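Local coordinates for ribosomal RNA processing protein 6 (Trypanosoma brucei brucei, PDB 4NLC) that probably trims and degrades RNA from its 3' end as an exoribonuclease associated with the nuclear exosome, its catalytic core being the part described here, at residues T59-L64 with V229-K234; E53-K58 with N248-V253; F187-F192 with T223-Y228. The protein carries 1 engineered substitution. One frame throughout, in Å; residues are numbered along the deposited sequence.

Interaction 1. Residues T59-L64 with V229-K234; sequences TETPYL and VYDRLK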
ATOM      1  N   THR A  59      17.838  27.354   4.096  1.00 46.81           N
ATOM      2  CA  THR A  59      18.525  27.015   2.854  1.00 46.56           C
ATOM      3  C   THR A  59      18.362  25.510   2.648  1.00 49.01           C
ATOM      4  O   THR A  59      18.410  24.718   3.608  1.00 47.23           O
ATOM      5  CB  THR A  59      20.013  27.409   2.931  1.00 56.22           C
ATOM      6  OG1 THR A  59      20.105  28.820   3.122  1.00 63.66           O
ATOM      7  CG2 THR A  59      20.794  27.025   1.677  1.00 51.69           C
ATOM      8  N   GLU A  60      18.139  25.130   1.397  1.00 45.02           N
ATOM      9  CA  GLU A  60      17.959  23.735   1.019  1.00 43.59           C
ATOM     10  C   GLU A  60      19.286  22.954   1.102  1.00 48.27           C
ATOM     11  O   GLU A  60      20.364  23.528   0.905  1.00 48.46           O
ATOM     12  CB  GLU A  60      17.342  23.654  -0.389  1.00 44.22           C
ATOM     13  CG  GLU A  60      18.168  24.323  -1.480  1.00 55.52           C
ATOM     14  CD  GLU A  60      17.936  25.792  -1.782  1.00 76.72           C
ATOM     15  OE1 GLU A  60      17.327  26.500  -0.948  1.00 75.36           O
ATOM     16  OE2 GLU A  60      18.399  26.244  -2.853  1.00 66.78           O
ATOM     17  N   THR A  61      19.200  21.657   1.422  1.00 44.63           N
ATOM     18  CA  THR A  61      20.339  20.734   1.450  1.00 44.31           C
ATOM     19  C   THR A  61      20.165  19.896   0.181  1.00 47.81           C
ATOM     20  O   THR A  61      19.186  19.140   0.083  1.00 45.06           O
ATOM     21  CB  THR A  61      20.349  19.902   2.727  1.00 46.50           C
ATOM     22  OG1 THR A  61      20.527  20.780   3.835  1.00 44.92           O
ATOM     23  CG2 THR A  61      21.427  18.832   2.724  1.00 43.24           C
ATOM     24  N   PRO A  62      21.031  20.082  -0.843  1.00 45.44           N
ATOM     25  CA  PRO A  62      20.834  19.329  -2.089  1.00 44.45           C
ATOM     26  C   PRO A  62      21.085  17.840  -1.937  1.00 45.42           C
ATOM     27  O   PRO A  62      21.819  17.411  -1.049  1.00 45.56           O
ATOM     28  CB  PRO A  62      21.772  20.008  -3.101  1.00 47.46           C
ATOM     29  CG  PRO A  62      22.320  21.224  -2.400  1.00 53.51           C
ATOM     30  CD  PRO A  62      22.224  20.946  -0.926  1.00 48.90           C
ATOM     31  N   TYR A  63      20.405  17.062  -2.772  1.00 39.92           N
ATOM     32  CA  TYR A  63      20.509  15.614  -2.846  1.00 39.57           C
ATOM     33  C   TYR A  63      21.960  15.244  -3.166  1.00 43.74           C
ATOM     34  O   TYR A  63      22.688  16.020  -3.789  1.00 44.46           O
ATOM     35  CB  TYR A  63      19.553  15.076  -3.928  1.00 40.69           C
ATOM     36  CG  TYR A  63      19.751  15.696  -5.300  1.00 42.73           C
ATOM     37  CD1 TYR A  63      19.155  16.909  -5.632  1.00 44.59           C
ATOM     38  CD2 TYR A  63      20.533  15.066  -6.266  1.00 43.88           C
ATOM     39  CE1 TYR A  63      19.365  17.502  -6.877  1.00 45.55           C
ATOM     40  CE2 TYR A  63      20.746  15.650  -7.515  1.00 45.81           C
ATOM     41  CZ  TYR A  63      20.138  16.858  -7.825  1.00 52.55           C
ATOM     42  OH  TYR A  63      20.298  17.428  -9.069  1.00 57.12           O
ATOM     43  N   LEU A  64      22.372  14.074  -2.741  1.00 39.49           N
ATOM     44  CA  LEU A  64      23.740  13.611  -2.947  1.00 39.77           C
ATOM     45  C   LEU A  64      23.902  13.004  -4.340  1.00 42.17           C
ATOM     46  O   LEU A  64      22.921  12.841  -5.070  1.00 41.56           O
ATOM     47  CB  LEU A  64      24.092  12.571  -1.862  1.00 39.49           C
ATOM     48  CG  LEU A  64      23.966  12.994  -0.394  1.00 43.34           C
ATOM     49  CD1 LEU A  64      24.610  11.960   0.499  1.00 43.39           C
ATOM     50  CD2 LEU A  64      24.631  14.348  -0.138  1.00 46.73           C
ATOM     51  N   VAL A 229      13.414  18.081  -2.289  1.00 27.96           N
ATOM     52  CA  VAL A 229      12.074  18.460  -2.775  1.00 27.66           C
ATOM     53  C   VAL A 229      11.308  19.071  -1.602  1.00 29.50           C
ATOM     54  O   VAL A 229      10.717  20.144  -1.734  1.00 28.63           O
ATOM     55  CB  VAL A 229      11.346  17.236  -3.424  1.00 31.09           C
ATOM     56  CG1 VAL A 229       9.835  17.445  -3.521  1.00 30.43           C
ATOM     57  CG2 VAL A 229      11.936  16.928  -4.802  1.00 31.41           C
ATOM     58  N   TYR A 230      11.388  18.410  -0.438  1.00 26.71           N
ATOM     59  CA  TYR A 230      10.777  18.855   0.814  1.00 26.28           C
ATOM     60  C   TYR A 230      11.242  20.302   1.167  1.00 29.47           C
ATOM     61  O   TYR A 230      10.407  21.164   1.414  1.00 29.10           O
ATOM     62  CB  TYR A 230      11.125  17.848   1.943  1.00 27.11           C
ATOM     63  CG  TYR A 230      10.793  18.319   3.341  1.00 29.70           C
ATOM     64  CD1 TYR A 230       9.471  18.555   3.724  1.00 31.60           C
ATOM     65  CD2 TYR A 230      11.785  18.442   4.310  1.00 31.56           C
ATOM     66  CE1 TYR A 230       9.147  18.924   5.031  1.00 33.02           C
ATOM     67  CE2 TYR A 230      11.474  18.806   5.626  1.00 32.97           C
ATOM     68  CZ  TYR A 230      10.152  19.052   5.978  1.00 37.54           C
ATOM     69  OH  TYR A 230       9.830  19.468   7.245  1.00 35.50           O
ATOM     70  N   ASP A 231      12.567  20.556   1.145  1.00 26.88           N
ATOM     71  CA  ASP A 231      13.173  21.869   1.415  1.00 27.95           C
ATOM     72  C   ASP A 231      12.639  22.939   0.428  1.00 32.76           C
ATOM     73  O   ASP A 231      12.197  24.002   0.852  1.00 33.58           O
ATOM     74  CB  ASP A 231      14.706  21.787   1.300  1.00 29.54           C
ATOM     75  CG  ASP A 231      15.444  21.000   2.358  1.00 34.64           C
ATOM     76  OD1 ASP A 231      14.834  20.678   3.394  1.00 34.61           O
ATOM     77  OD2 ASP A 231      16.644  20.746   2.171  1.00 36.56           O
ATOM     78  N   ARG A 232      12.609  22.614  -0.868  1.00 29.53           N
ATOM     79  CA  ARG A 232      12.106  23.509  -1.918  1.00 29.47           C
ATOM     80  C   ARG A 232      10.603  23.839  -1.791  1.00 31.51           C
ATOM     81  O   ARG A 232      10.212  25.002  -1.968  1.00 30.18           O
ATOM     82  CB  ARG A 232      12.446  22.944  -3.302  1.00 29.71           C
ATOM     83  CG  ARG A 232      13.959  22.977  -3.643  1.00 35.43           C
ATOM     84  CD  ARG A 232      14.530  24.358  -3.960  1.00 36.73           C
ATOM     85  NE  ARG A 232      13.842  25.017  -5.080  1.00 33.89           N
ATOM     86  CZ  ARG A 232      14.109  24.818  -6.368  1.00 46.32           C
ATOM     87  NH1 ARG A 232      15.078  23.982  -6.735  1.00 35.65           N
ATOM     88  NH2 ARG A 232      13.414  25.455  -7.300  1.00 38.73           N
ATOM     89  N   LEU A 233       9.764  22.826  -1.452  1.00 28.83           N
ATOM     90  CA  LEU A 233       8.320  23.041  -1.244  1.00 28.29           C
ATOM     91  C   LEU A 233       8.054  23.880   0.011  1.00 34.48           C
ATOM     92  O   LEU A 233       7.145  24.707   0.001  1.00 33.90           O
ATOM     93  CB  LEU A 233       7.555  21.722  -1.194  1.00 27.28           C
ATOM     94  CG  LEU A 233       7.500  20.952  -2.513  1.00 30.88           C
ATOM     95  CD1 LEU A 233       6.944  19.554  -2.297  1.00 29.16           C
ATOM     96  CD2 LEU A 233       6.688  21.701  -3.538  1.00 31.82           C
ATOM     97  N   LYS A 234       8.870  23.688   1.076  1.00 32.77           N
ATOM     98  CA  LYS A 234       8.781  24.492   2.308  1.00 33.51           C
ATOM     99  C   LYS A 234       8.984  25.965   2.006  1.00 36.10           C
ATOM    100  O   LYS A 234       8.198  26.779   2.473  1.00 34.99           O
ATOM    101  CB  LYS A 234       9.821  24.049   3.356  1.00 34.66           C
ATOM    102  CG  LYS A 234       9.320  22.926   4.241  1.00 41.02           C
ATOM    103  CD  LYS A 234      10.428  22.250   5.035  1.00 48.92           C
ATOM    104  CE  LYS A 234      11.249  23.142   5.928  1.00 49.09           C
ATOM    105  NZ  LYS A 234      11.963  22.363   6.981  1.00 44.45           N
TER
HETATM  106  O   HOH W   1      18.246  22.023   4.423  1.00 35.78           O

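Interaction 2. Residues E53-K58 with N248-V253; sequences EQLLLK and NMLLHV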
ATOM      1  N   GLU A  53      11.471  24.400  14.424  1.00 38.41           N
ATOM      2  CA  GLU A  53      12.596  24.542  13.484  1.00 38.39           C
ATOM      3  C   GLU A  53      12.166  24.198  12.040  1.00 40.20           C
ATOM      4  O   GLU A  53      12.712  24.746  11.089  1.00 38.86           O
ATOM      5  CB  GLU A  53      13.788  23.664  13.900  1.00 39.92           C
ATOM      6  CG  GLU A  53      14.588  24.183  15.085  1.00 56.38           C
ATOM      7  CD  GLU A  53      15.405  25.446  14.866  1.00 88.09           C
ATOM      8  OE1 GLU A  53      16.288  25.443  13.976  1.00 86.65           O
ATOM      9  OE2 GLU A  53      15.195  26.420  15.624  1.00 85.00           O
ATOM     10  N   GLN A  54      11.168  23.307  11.887  1.00 36.38           N
ATOM     11  CA  GLN A  54      10.669  22.906  10.564  1.00 34.83           C
ATOM     12  C   GLN A  54       9.837  24.001   9.894  1.00 38.85           C
ATOM     13  O   GLN A  54       9.669  23.961   8.681  1.00 38.40           O
ATOM     14  CB  GLN A  54       9.879  21.576  10.627  1.00 34.27           C
ATOM     15  CG  GLN A  54      10.717  20.380  11.070  1.00 39.17           C
ATOM     16  CD  GLN A  54      11.738  19.911  10.062  1.00 46.01           C
ATOM     17  OE1 GLN A  54      11.757  20.325   8.909  1.00 38.27           O
ATOM     18  NE2 GLN A  54      12.600  19.003  10.470  1.00 37.95           N
ATOM     19  N   LEU A  55       9.328  24.971  10.676  1.00 35.31           N
ATOM     20  CA  LEU A  55       8.469  26.058  10.186  1.00 35.54           C
ATOM     21  C   LEU A  55       9.215  27.360   9.835  1.00 41.84           C
ATOM     22  O   LEU A  55       8.572  28.323   9.411  1.00 42.57           O
ATOM     23  CB  LEU A  55       7.316  26.318  11.169  1.00 35.44           C
ATOM     24  CG  LEU A  55       6.540  25.049  11.539  1.00 39.63           C
ATOM     25  CD1 LEU A  55       5.992  25.114  12.947  1.00 40.68           C
ATOM     26  CD2 LEU A  55       5.499  24.676  10.474  1.00 39.31           C
ATOM     27  N   LEU A  56      10.565  27.360   9.930  1.00 38.55           N
ATOM     28  CA  LEU A  56      11.438  28.489   9.573  1.00 39.07           C
ATOM     29  C   LEU A  56      11.882  28.430   8.110  1.00 45.74           C
ATOM     30  O   LEU A  56      11.934  27.347   7.515  1.00 45.74           O
ATOM     31  CB  LEU A  56      12.712  28.473  10.445  1.00 39.35           C
ATOM     32  CG  LEU A  56      12.551  28.617  11.953  1.00 42.95           C
ATOM     33  CD1 LEU A  56      13.806  28.188  12.653  1.00 42.37           C
ATOM     34  CD2 LEU A  56      12.180  30.052  12.333  1.00 46.75           C
ATOM     35  N   LEU A  57      12.276  29.579   7.547  1.00 44.47           N
ATOM     36  CA  LEU A  57      12.803  29.610   6.187  1.00 44.48           C
ATOM     37  C   LEU A  57      14.283  29.224   6.273  1.00 49.49           C
ATOM     38  O   LEU A  57      15.062  29.904   6.944  1.00 50.01           O
ATOM     39  CB  LEU A  57      12.599  30.987   5.527  1.00 45.46           C
ATOM     40  CG  LEU A  57      12.885  31.069   4.012  1.00 50.09           C
ATOM     41  CD1 LEU A  57      11.734  30.490   3.183  1.00 48.87           C
ATOM     42  CD2 LEU A  57      13.153  32.508   3.587  1.00 52.45           C
ATOM     43  N   LYS A  58      14.637  28.076   5.671  1.00 45.38           N
ATOM     44  CA  LYS A  58      15.989  27.532   5.671  1.00 45.25           C
ATOM     45  C   LYS A  58      16.505  27.229   4.278  1.00 49.28           C
ATOM     46  O   LYS A  58      15.725  26.859   3.395  1.00 47.67           O
ATOM     47  CB  LYS A  58      16.069  26.266   6.542  1.00 47.11           C
ATOM     48  CG  LYS A  58      16.255  26.589   8.023  1.00 65.15           C
ATOM     49  CD  LYS A  58      16.385  25.362   8.909  1.00 69.93           C
ATOM     50  CE  LYS A  58      16.148  25.741  10.352  1.00 71.45           C
ATOM     51  NZ  LYS A  58      16.674  24.721  11.290  1.00 71.54           N
ATOM     52  N   ASN A 248      -0.762  30.842   7.169  1.00 43.11           N
ATOM     53  CA  ASN A 248       0.484  30.114   6.928  1.00 42.39           C
ATOM     54  C   ASN A 248       0.218  28.825   6.120  1.00 44.08           C
ATOM     55  O   ASN A 248      -0.364  27.865   6.624  1.00 41.80           O
ATOM     56  CB  ASN A 248       1.250  29.840   8.236  1.00 39.35           C
ATOM     57  CG  ASN A 248       2.679  29.337   8.061  1.00 57.79           C
ATOM     58  OD1 ASN A 248       2.950  28.337   7.396  1.00 49.58           O
ATOM     59  ND2 ASN A 248       3.624  29.963   8.741  1.00 52.62           N
ATOM     60  N   MET A 249       0.632  28.844   4.851  1.00 40.48           N
ATOM     61  CA  MET A 249       0.456  27.757   3.898  1.00 38.90           C
ATOM     62  C   MET A 249       1.318  26.526   4.267  1.00 35.57           C
ATOM     63  O   MET A 249       0.855  25.400   4.079  1.00 32.48           O
ATOM     64  CB  MET A 249       0.690  28.281   2.472  1.00 42.61           C
ATOM     65  CG  MET A 249      -0.303  27.756   1.454  1.00 48.50           C
ATOM     66  SD  MET A 249      -2.047  28.087   1.822  1.00 54.71           S
ATOM     67  CE  MET A 249      -2.776  26.688   1.088  1.00 50.51           C
ATOM     68  N   LEU A 250       2.522  26.735   4.861  1.00 30.37           N
ATOM     69  CA  LEU A 250       3.385  25.631   5.334  1.00 29.79           C
ATOM     70  C   LEU A 250       2.703  24.837   6.470  1.00 34.80           C
ATOM     71  O   LEU A 250       2.645  23.605   6.396  1.00 34.65           O
ATOM     72  CB  LEU A 250       4.822  26.076   5.722  1.00 28.90           C
ATOM     73  CG  LEU A 250       5.760  24.964   6.263  1.00 32.06           C
ATOM     74  CD1 LEU A 250       5.966  23.807   5.261  1.00 29.62           C
ATOM     75  CD2 LEU A 250       7.096  25.521   6.747  1.00 34.51           C
ATOM     76  N   LEU A 251       2.138  25.546   7.466  1.00 32.42           N
ATOM     77  CA  LEU A 251       1.389  24.944   8.587  1.00 32.00           C
ATOM     78  C   LEU A 251       0.124  24.244   8.088  1.00 31.21           C
ATOM     79  O   LEU A 251      -0.225  23.195   8.624  1.00 28.65           O
ATOM     80  CB  LEU A 251       1.007  25.988   9.646  1.00 33.23           C
ATOM     81  CG  LEU A 251       1.943  26.146  10.819  1.00 40.28           C
ATOM     82  CD1 LEU A 251       1.605  27.417  11.605  1.00 42.09           C
ATOM     83  CD2 LEU A 251       1.876  24.930  11.756  1.00 43.91           C
ATOM     84  N   HIS A 252      -0.544  24.807   7.052  1.00 26.95           N
ATOM     85  CA  HIS A 252      -1.744  24.199   6.450  1.00 27.33           C
ATOM     86  C   HIS A 252      -1.405  22.812   5.856  1.00 27.58           C
ATOM     87  O   HIS A 252      -2.138  21.850   6.063  1.00 25.31           O
ATOM     88  CB  HIS A 252      -2.379  25.118   5.393  1.00 29.29           C
ATOM     89  CG  HIS A 252      -3.559  24.507   4.704  1.00 33.38           C
ATOM     90  ND1 HIS A 252      -4.779  24.384   5.334  1.00 35.59           N
ATOM     91  CD2 HIS A 252      -3.657  23.986   3.457  1.00 35.75           C
ATOM     92  CE1 HIS A 252      -5.577  23.789   4.465  1.00 35.10           C
ATOM     93  NE2 HIS A 252      -4.945  23.522   3.326  1.00 35.55           N
ATOM     94  N   VAL A 253      -0.257  22.702   5.193  1.00 23.24           N
ATOM     95  CA  VAL A 253       0.173  21.453   4.566  1.00 20.72           C
ATOM     96  C   VAL A 253       0.533  20.404   5.637  1.00 26.52           C
ATOM     97  O   VAL A 253       0.115  19.255   5.523  1.00 25.90           O
ATOM     98  CB  VAL A 253       1.267  21.695   3.505  1.00 22.58           C
ATOM     99  CG1 VAL A 253       1.776  20.377   2.949  1.00 21.71           C
ATOM    100  CG2 VAL A 253       0.708  22.558   2.368  1.00 22.03           C
TER

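Interaction 3. Residues F187-F192 with T223-Y228; sequences FAVDHF and THFLLY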
ATOM      1  N   PHE A 187       7.052  14.211 -11.538  1.00 24.29           N
ATOM      2  CA  PHE A 187       7.001  15.658 -11.753  1.00 22.74           C
ATOM      3  C   PHE A 187       7.930  16.404 -10.787  1.00 28.29           C
ATOM      4  O   PHE A 187       8.742  17.190 -11.257  1.00 29.10           O
ATOM      5  CB  PHE A 187       5.566  16.233 -11.658  1.00 22.74           C
ATOM      6  CG  PHE A 187       5.595  17.739 -11.552  1.00 24.06           C
ATOM      7  CD1 PHE A 187       5.881  18.530 -12.665  1.00 26.67           C
ATOM      8  CD2 PHE A 187       5.402  18.371 -10.327  1.00 26.58           C
ATOM      9  CE1 PHE A 187       5.941  19.924 -12.559  1.00 28.57           C
ATOM     10  CE2 PHE A 187       5.463  19.770 -10.221  1.00 29.45           C
ATOM     11  CZ  PHE A 187       5.724  20.539 -11.342  1.00 27.40           C
ATOM     12  N   ALA A 188       7.795  16.172  -9.454  1.00 24.83           N
ATOM     13  CA  ALA A 188       8.574  16.848  -8.401  1.00 24.95           C
ATOM     14  C   ALA A 188      10.070  16.711  -8.620  1.00 29.26           C
ATOM     15  O   ALA A 188      10.800  17.700  -8.559  1.00 29.53           O
ATOM     16  CB  ALA A 188       8.201  16.289  -7.020  1.00 25.62           C
ATOM     17  N   VAL A 189      10.525  15.483  -8.891  1.00 26.48           N
ATOM     18  CA  VAL A 189      11.939  15.193  -9.108  1.00 26.22           C
ATOM     19  C   VAL A 189      12.423  15.887 -10.379  1.00 32.75           C
ATOM     20  O   VAL A 189      13.478  16.528 -10.363  1.00 34.33           O
ATOM     21  CB  VAL A 189      12.252  13.677  -9.041  1.00 27.52           C
ATOM     22  CG1 VAL A 189      13.708  13.402  -9.385  1.00 27.00           C
ATOM     23  CG2 VAL A 189      11.919  13.119  -7.652  1.00 26.16           C
ATOM     24  N   ASP A 190      11.638  15.834 -11.450  1.00 30.31           N
ATOM     25  CA  ASP A 190      12.025  16.516 -12.684  1.00 31.07           C
ATOM     26  C   ASP A 190      11.971  18.057 -12.541  1.00 35.52           C
ATOM     27  O   ASP A 190      12.867  18.740 -13.021  1.00 34.85           O
ATOM     28  CB  ASP A 190      11.188  15.994 -13.856  1.00 33.13           C
ATOM     29  CG  ASP A 190      11.503  16.565 -15.224  1.00 50.06           C
ATOM     30  OD1 ASP A 190      12.672  16.951 -15.458  1.00 53.86           O
ATOM     31  OD2 ASP A 190      10.604  16.558 -16.083  1.00 56.73           O
ATOM     32  N   HIS A 191      10.965  18.598 -11.842  1.00 32.52           N
ATOM     33  CA  HIS A 191      10.812  20.051 -11.682  1.00 32.87           C
ATOM     34  C   HIS A 191      11.919  20.672 -10.830  1.00 38.11           C
ATOM     35  O   HIS A 191      12.501  21.689 -11.204  1.00 38.20           O
ATOM     36  CB  HIS A 191       9.424  20.397 -11.106  1.00 32.74           C
ATOM     37  CG  HIS A 191       9.141  21.860 -11.052  1.00 36.47           C
ATOM     38  ND1 HIS A 191       8.925  22.587 -12.193  1.00 39.25           N
ATOM     39  CD2 HIS A 191       9.055  22.685  -9.985  1.00 38.68           C
ATOM     40  CE1 HIS A 191       8.706  23.833 -11.796  1.00 39.08           C
ATOM     41  NE2 HIS A 191       8.763  23.939 -10.475  1.00 39.03           N
ATOM     42  N   PHE A 192      12.216  20.050  -9.697  1.00 35.41           N
ATOM     43  CA  PHE A 192      13.205  20.575  -8.766  1.00 35.13           C
ATOM     44  C   PHE A 192      14.637  20.077  -8.997  1.00 39.65           C
ATOM     45  O   PHE A 192      15.578  20.841  -8.804  1.00 40.14           O
ATOM     46  CB  PHE A 192      12.760  20.305  -7.328  1.00 35.61           C
ATOM     47  CG  PHE A 192      11.508  21.059  -6.939  1.00 36.88           C
ATOM     48  CD1 PHE A 192      11.512  22.453  -6.846  1.00 39.01           C
ATOM     49  CD2 PHE A 192      10.342  20.377  -6.606  1.00 37.03           C
ATOM     50  CE1 PHE A 192      10.369  23.146  -6.450  1.00 38.75           C
ATOM     51  CE2 PHE A 192       9.193  21.075  -6.218  1.00 39.27           C
ATOM     52  CZ  PHE A 192       9.217  22.454  -6.144  1.00 37.80           C
ATOM     53  N   THR A 223      13.221   7.874  -2.984  1.00 27.36           N
ATOM     54  CA  THR A 223      13.414   8.662  -1.761  1.00 26.52           C
ATOM     55  C   THR A 223      14.630   9.586  -1.808  1.00 31.07           C
ATOM     56  O   THR A 223      14.671  10.577  -1.081  1.00 30.63           O
ATOM     57  CB  THR A 223      13.490   7.762  -0.522  1.00 29.35           C
ATOM     58  OG1 THR A 223      14.590   6.849  -0.642  1.00 25.09           O
ATOM     59  CG2 THR A 223      12.198   7.039  -0.241  1.00 28.35           C
ATOM     60  N   HIS A 224      15.654   9.223  -2.596  1.00 28.96           N
ATOM     61  CA  HIS A 224      16.934   9.942  -2.730  1.00 28.73           C
ATOM     62  C   HIS A 224      16.816  11.474  -2.928  1.00 31.31           C
ATOM     63  O   HIS A 224      17.610  12.225  -2.344  1.00 31.14           O
ATOM     64  CB  HIS A 224      17.752   9.314  -3.856  1.00 29.83           C
ATOM     65  CG  HIS A 224      19.080   9.966  -4.056  1.00 33.54           C
ATOM     66  ND1 HIS A 224      20.183   9.583  -3.329  1.00 34.84           N
ATOM     67  CD2 HIS A 224      19.426  10.980  -4.887  1.00 35.31           C
ATOM     68  CE1 HIS A 224      21.168  10.368  -3.736  1.00 35.13           C
ATOM     69  NE2 HIS A 224      20.751  11.235  -4.665  1.00 35.67           N
ATOM     70  N   PHE A 225      15.799  11.933  -3.685  1.00 25.70           N
ATOM     71  CA  PHE A 225      15.625  13.370  -3.952  1.00 26.19           C
ATOM     72  C   PHE A 225      14.532  14.043  -3.095  1.00 29.69           C
ATOM     73  O   PHE A 225      14.357  15.263  -3.175  1.00 28.57           O
ATOM     74  CB  PHE A 225      15.331  13.613  -5.452  1.00 26.86           C
ATOM     75  CG  PHE A 225      16.217  12.854  -6.420  1.00 27.95           C
ATOM     76  CD1 PHE A 225      17.424  13.391  -6.852  1.00 30.55           C
ATOM     77  CD2 PHE A 225      15.817  11.632  -6.941  1.00 28.29           C
ATOM     78  CE1 PHE A 225      18.223  12.706  -7.767  1.00 30.41           C
ATOM     79  CE2 PHE A 225      16.642  10.928  -7.816  1.00 31.20           C
ATOM     80  CZ  PHE A 225      17.816  11.488  -8.256  1.00 29.61           C
ATOM     81  N   LEU A 226      13.800  13.250  -2.305  1.00 26.46           N
ATOM     82  CA  LEU A 226      12.639  13.703  -1.573  1.00 26.53           C
ATOM     83  C   LEU A 226      12.926  14.735  -0.479  1.00 30.20           C
ATOM     84  O   LEU A 226      12.111  15.644  -0.295  1.00 28.64           O
ATOM     85  CB  LEU A 226      11.831  12.514  -1.029  1.00 27.10           C
ATOM     86  CG  LEU A 226      10.341  12.785  -0.682  1.00 32.86           C
ATOM     87  CD1 LEU A 226       9.617  13.539  -1.817  1.00 33.01           C
ATOM     88  CD2 LEU A 226       9.599  11.483  -0.389  1.00 34.73           C
ATOM     89  N   LEU A 227      14.061  14.650   0.219  1.00 27.51           N
ATOM     90  CA  LEU A 227      14.335  15.675   1.241  1.00 27.32           C
ATOM     91  C   LEU A 227      14.689  17.028   0.636  1.00 30.41           C
ATOM     92  O   LEU A 227      14.333  18.035   1.220  1.00 29.48           O
ATOM     93  CB  LEU A 227      15.373  15.232   2.265  1.00 27.35           C
ATOM     94  CG  LEU A 227      14.976  14.058   3.152  1.00 30.09           C
ATOM     95  CD1 LEU A 227      16.158  13.610   3.981  1.00 29.05           C
ATOM     96  CD2 LEU A 227      13.765  14.382   4.002  1.00 27.60           C
ATOM     97  N   TYR A 228      15.329  17.056  -0.547  1.00 27.63           N
ATOM     98  CA  TYR A 228      15.615  18.324  -1.256  1.00 27.64           C
ATOM     99  C   TYR A 228      14.305  18.920  -1.725  1.00 30.56           C
ATOM    100  O   TYR A 228      14.113  20.120  -1.591  1.00 30.79           O
ATOM    101  CB  TYR A 228      16.554  18.130  -2.452  1.00 28.28           C
ATOM    102  CG  TYR A 228      16.762  19.385  -3.290  1.00 29.90           C
ATOM    103  CD1 TYR A 228      17.557  20.434  -2.829  1.00 32.34           C
ATOM    104  CD2 TYR A 228      16.191  19.508  -4.554  1.00 30.27           C
ATOM    105  CE1 TYR A 228      17.776  21.576  -3.603  1.00 31.86           C
ATOM    106  CE2 TYR A 228      16.392  20.654  -5.334  1.00 31.77           C
ATOM    107  CZ  TYR A 228      17.194  21.680  -4.855  1.00 38.11           C
ATOM    108  OH  TYR A 228      17.419  22.795  -5.621  1.00 39.56           O
TER

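Interaction 1. Residues T59-L64 with V229-K234
Asp231, on helix 226-238, reaches into the extended loop 59-64 and meets Glu60 and Thr61. The polar part of the contact lies at Asp231 OD2, which accepts the backbone N-H of Thr61 at 2.8 Å in an almost straight bond (175°). The donor comes to the anti side of OD2, 23° out of the carboxylate plane. A water adds a second grip, donating to Asp231 OD2 at 3.0 Å and also to Thr59 O. The same water accepts from Thr61 OG1 at 2.7 Å. Thr61 suits this place because its hydroxyl, beside its own backbone N, reaches that water. The apolar part is carbon packing alongside, Glu60 CB lying 3.6 Å from Asp231 CB. Farther out, the carboxylate carbon Glu60 CD approaches the aliphatic stem of the arginine more loosely, 4.3 Å from Arg232 CD. The charged ends of these two longer chains turn to other partners, Glu60 OE1 to Gln235 and Arg232 NH1 to Tyr228 OH. Asp231 OD1 forms a salt bridge with Arg117. With both oxygens engaged, the buried carboxylate is fixed in rotation, and the nearby guanidinium would be expected to keep it ionised, so the aspartate holds a loop without regular structure to the helix through one backbone N-H and one water.

Interaction 2. Residues E53-K58 with N248-V253
Leu250 of helix 249-261 presses its tip against Gln54 and Leu55, in the loop that follows helix 42-46. Its CB points at the loop, and CG, anti to the backbone N (chi1 178°), carries CD2 onto the loop backbone. Leu250 CD2 lies 3.6 Å from Gln54 O and 3.7 Å from Leu55 CA, and 4.1 Å from Leu55 CD2. The other methyl of Leu250, CD1, packs 3.6 Å from Lys234 CG. Leu55 answers with the same kind of surface: its CD2 sits 3.9 Å from Leu251 CD2, the side chains crossing at about a right angle. A branched leucine suits position 250, since it offers its two methyls to separate neighbours. No hydrogen bond joins the segments; some polar groups pair within a segment, while the Gln54 amide turns to Tyr230 and Glu92. Asn248 OD1 accepts from Leu251 N at 2.9 Å, an Asx motif beside the first turn of helix 249-261, while Lys58 NZ and Glu53 OE1 form a salt bridge that draws the ends of the loop segment together. Leu250 thus stands between the loop, Lys234 and Leu238 of helix 226-238, and Phe170 of strand 169-171, linking helix 249-261 to the exonuclease sheet.

Interaction 3. Residues F187-F192 with T223-Y228
The Phe225 ring is sandwiched: Val189 CG1 lies over one face, and His224 CD2, from the preceding residue, over the centre of the opposite one. Val189 CG1 is 4.1 Å from the centroid of the Phe225 ring and 26° off its normal, a CH-pi contact, with its closest approach, 3.7 Å, to Phe225 CD2. Tyr63 joins the same ring edge-to-face. Phe225 CB packs 4.1 Å from Val189 CG2; a beta-branched valine suits the place because one methyl covers the ring face while the other meets Phe225 CB. The Tyr228 ring instead offers its edge: CE2 meets Phe192 O at 3.6 Å, the carbonyl oxygen lying near the ring plane, and Phe192 CB at 4.2 Å. A chi1 of 174° swings the Tyr228 ring away from its own N and across to the end of helix 185-193. Phe192 turns its own ring away, under His191 CD2 and toward Leu233 and Leu236. The junction of helices 213-224 and 226-238, around Phe225, thus packs its aromatics on helix 185-193. This belongs to the helical flank of the DEDD-type exonuclease domain, an RNase H-like fold, in which helix 213-224 probably carries the last conserved motif, as in its relatives.

How the interactions relate
Interaction 3 is buried inside the exonuclease domain, whereas interactions 1 and 2 are partly buried and lie along one loop, the chain between helix 42-46 and strand 71-74. Interactions 1 and 3 share helix 226-238, their centres about 8 Å apart; interaction 2 uses the next helix, 249-261. Chemistry follows place: interaction 3 is aromatic and aliphatic, interaction 2 aliphatic, and interaction 1, beside solvent, is built on a carboxylate and a water. The loop ties them together: Leu64 O bonds His224 NE2 (2.7 Å), joining interactions 1 and 3, and Gln54 OE1 bonds Tyr230 OH (2.7 Å), joining 1 and 2. Interactions 2 and 3 do not touch.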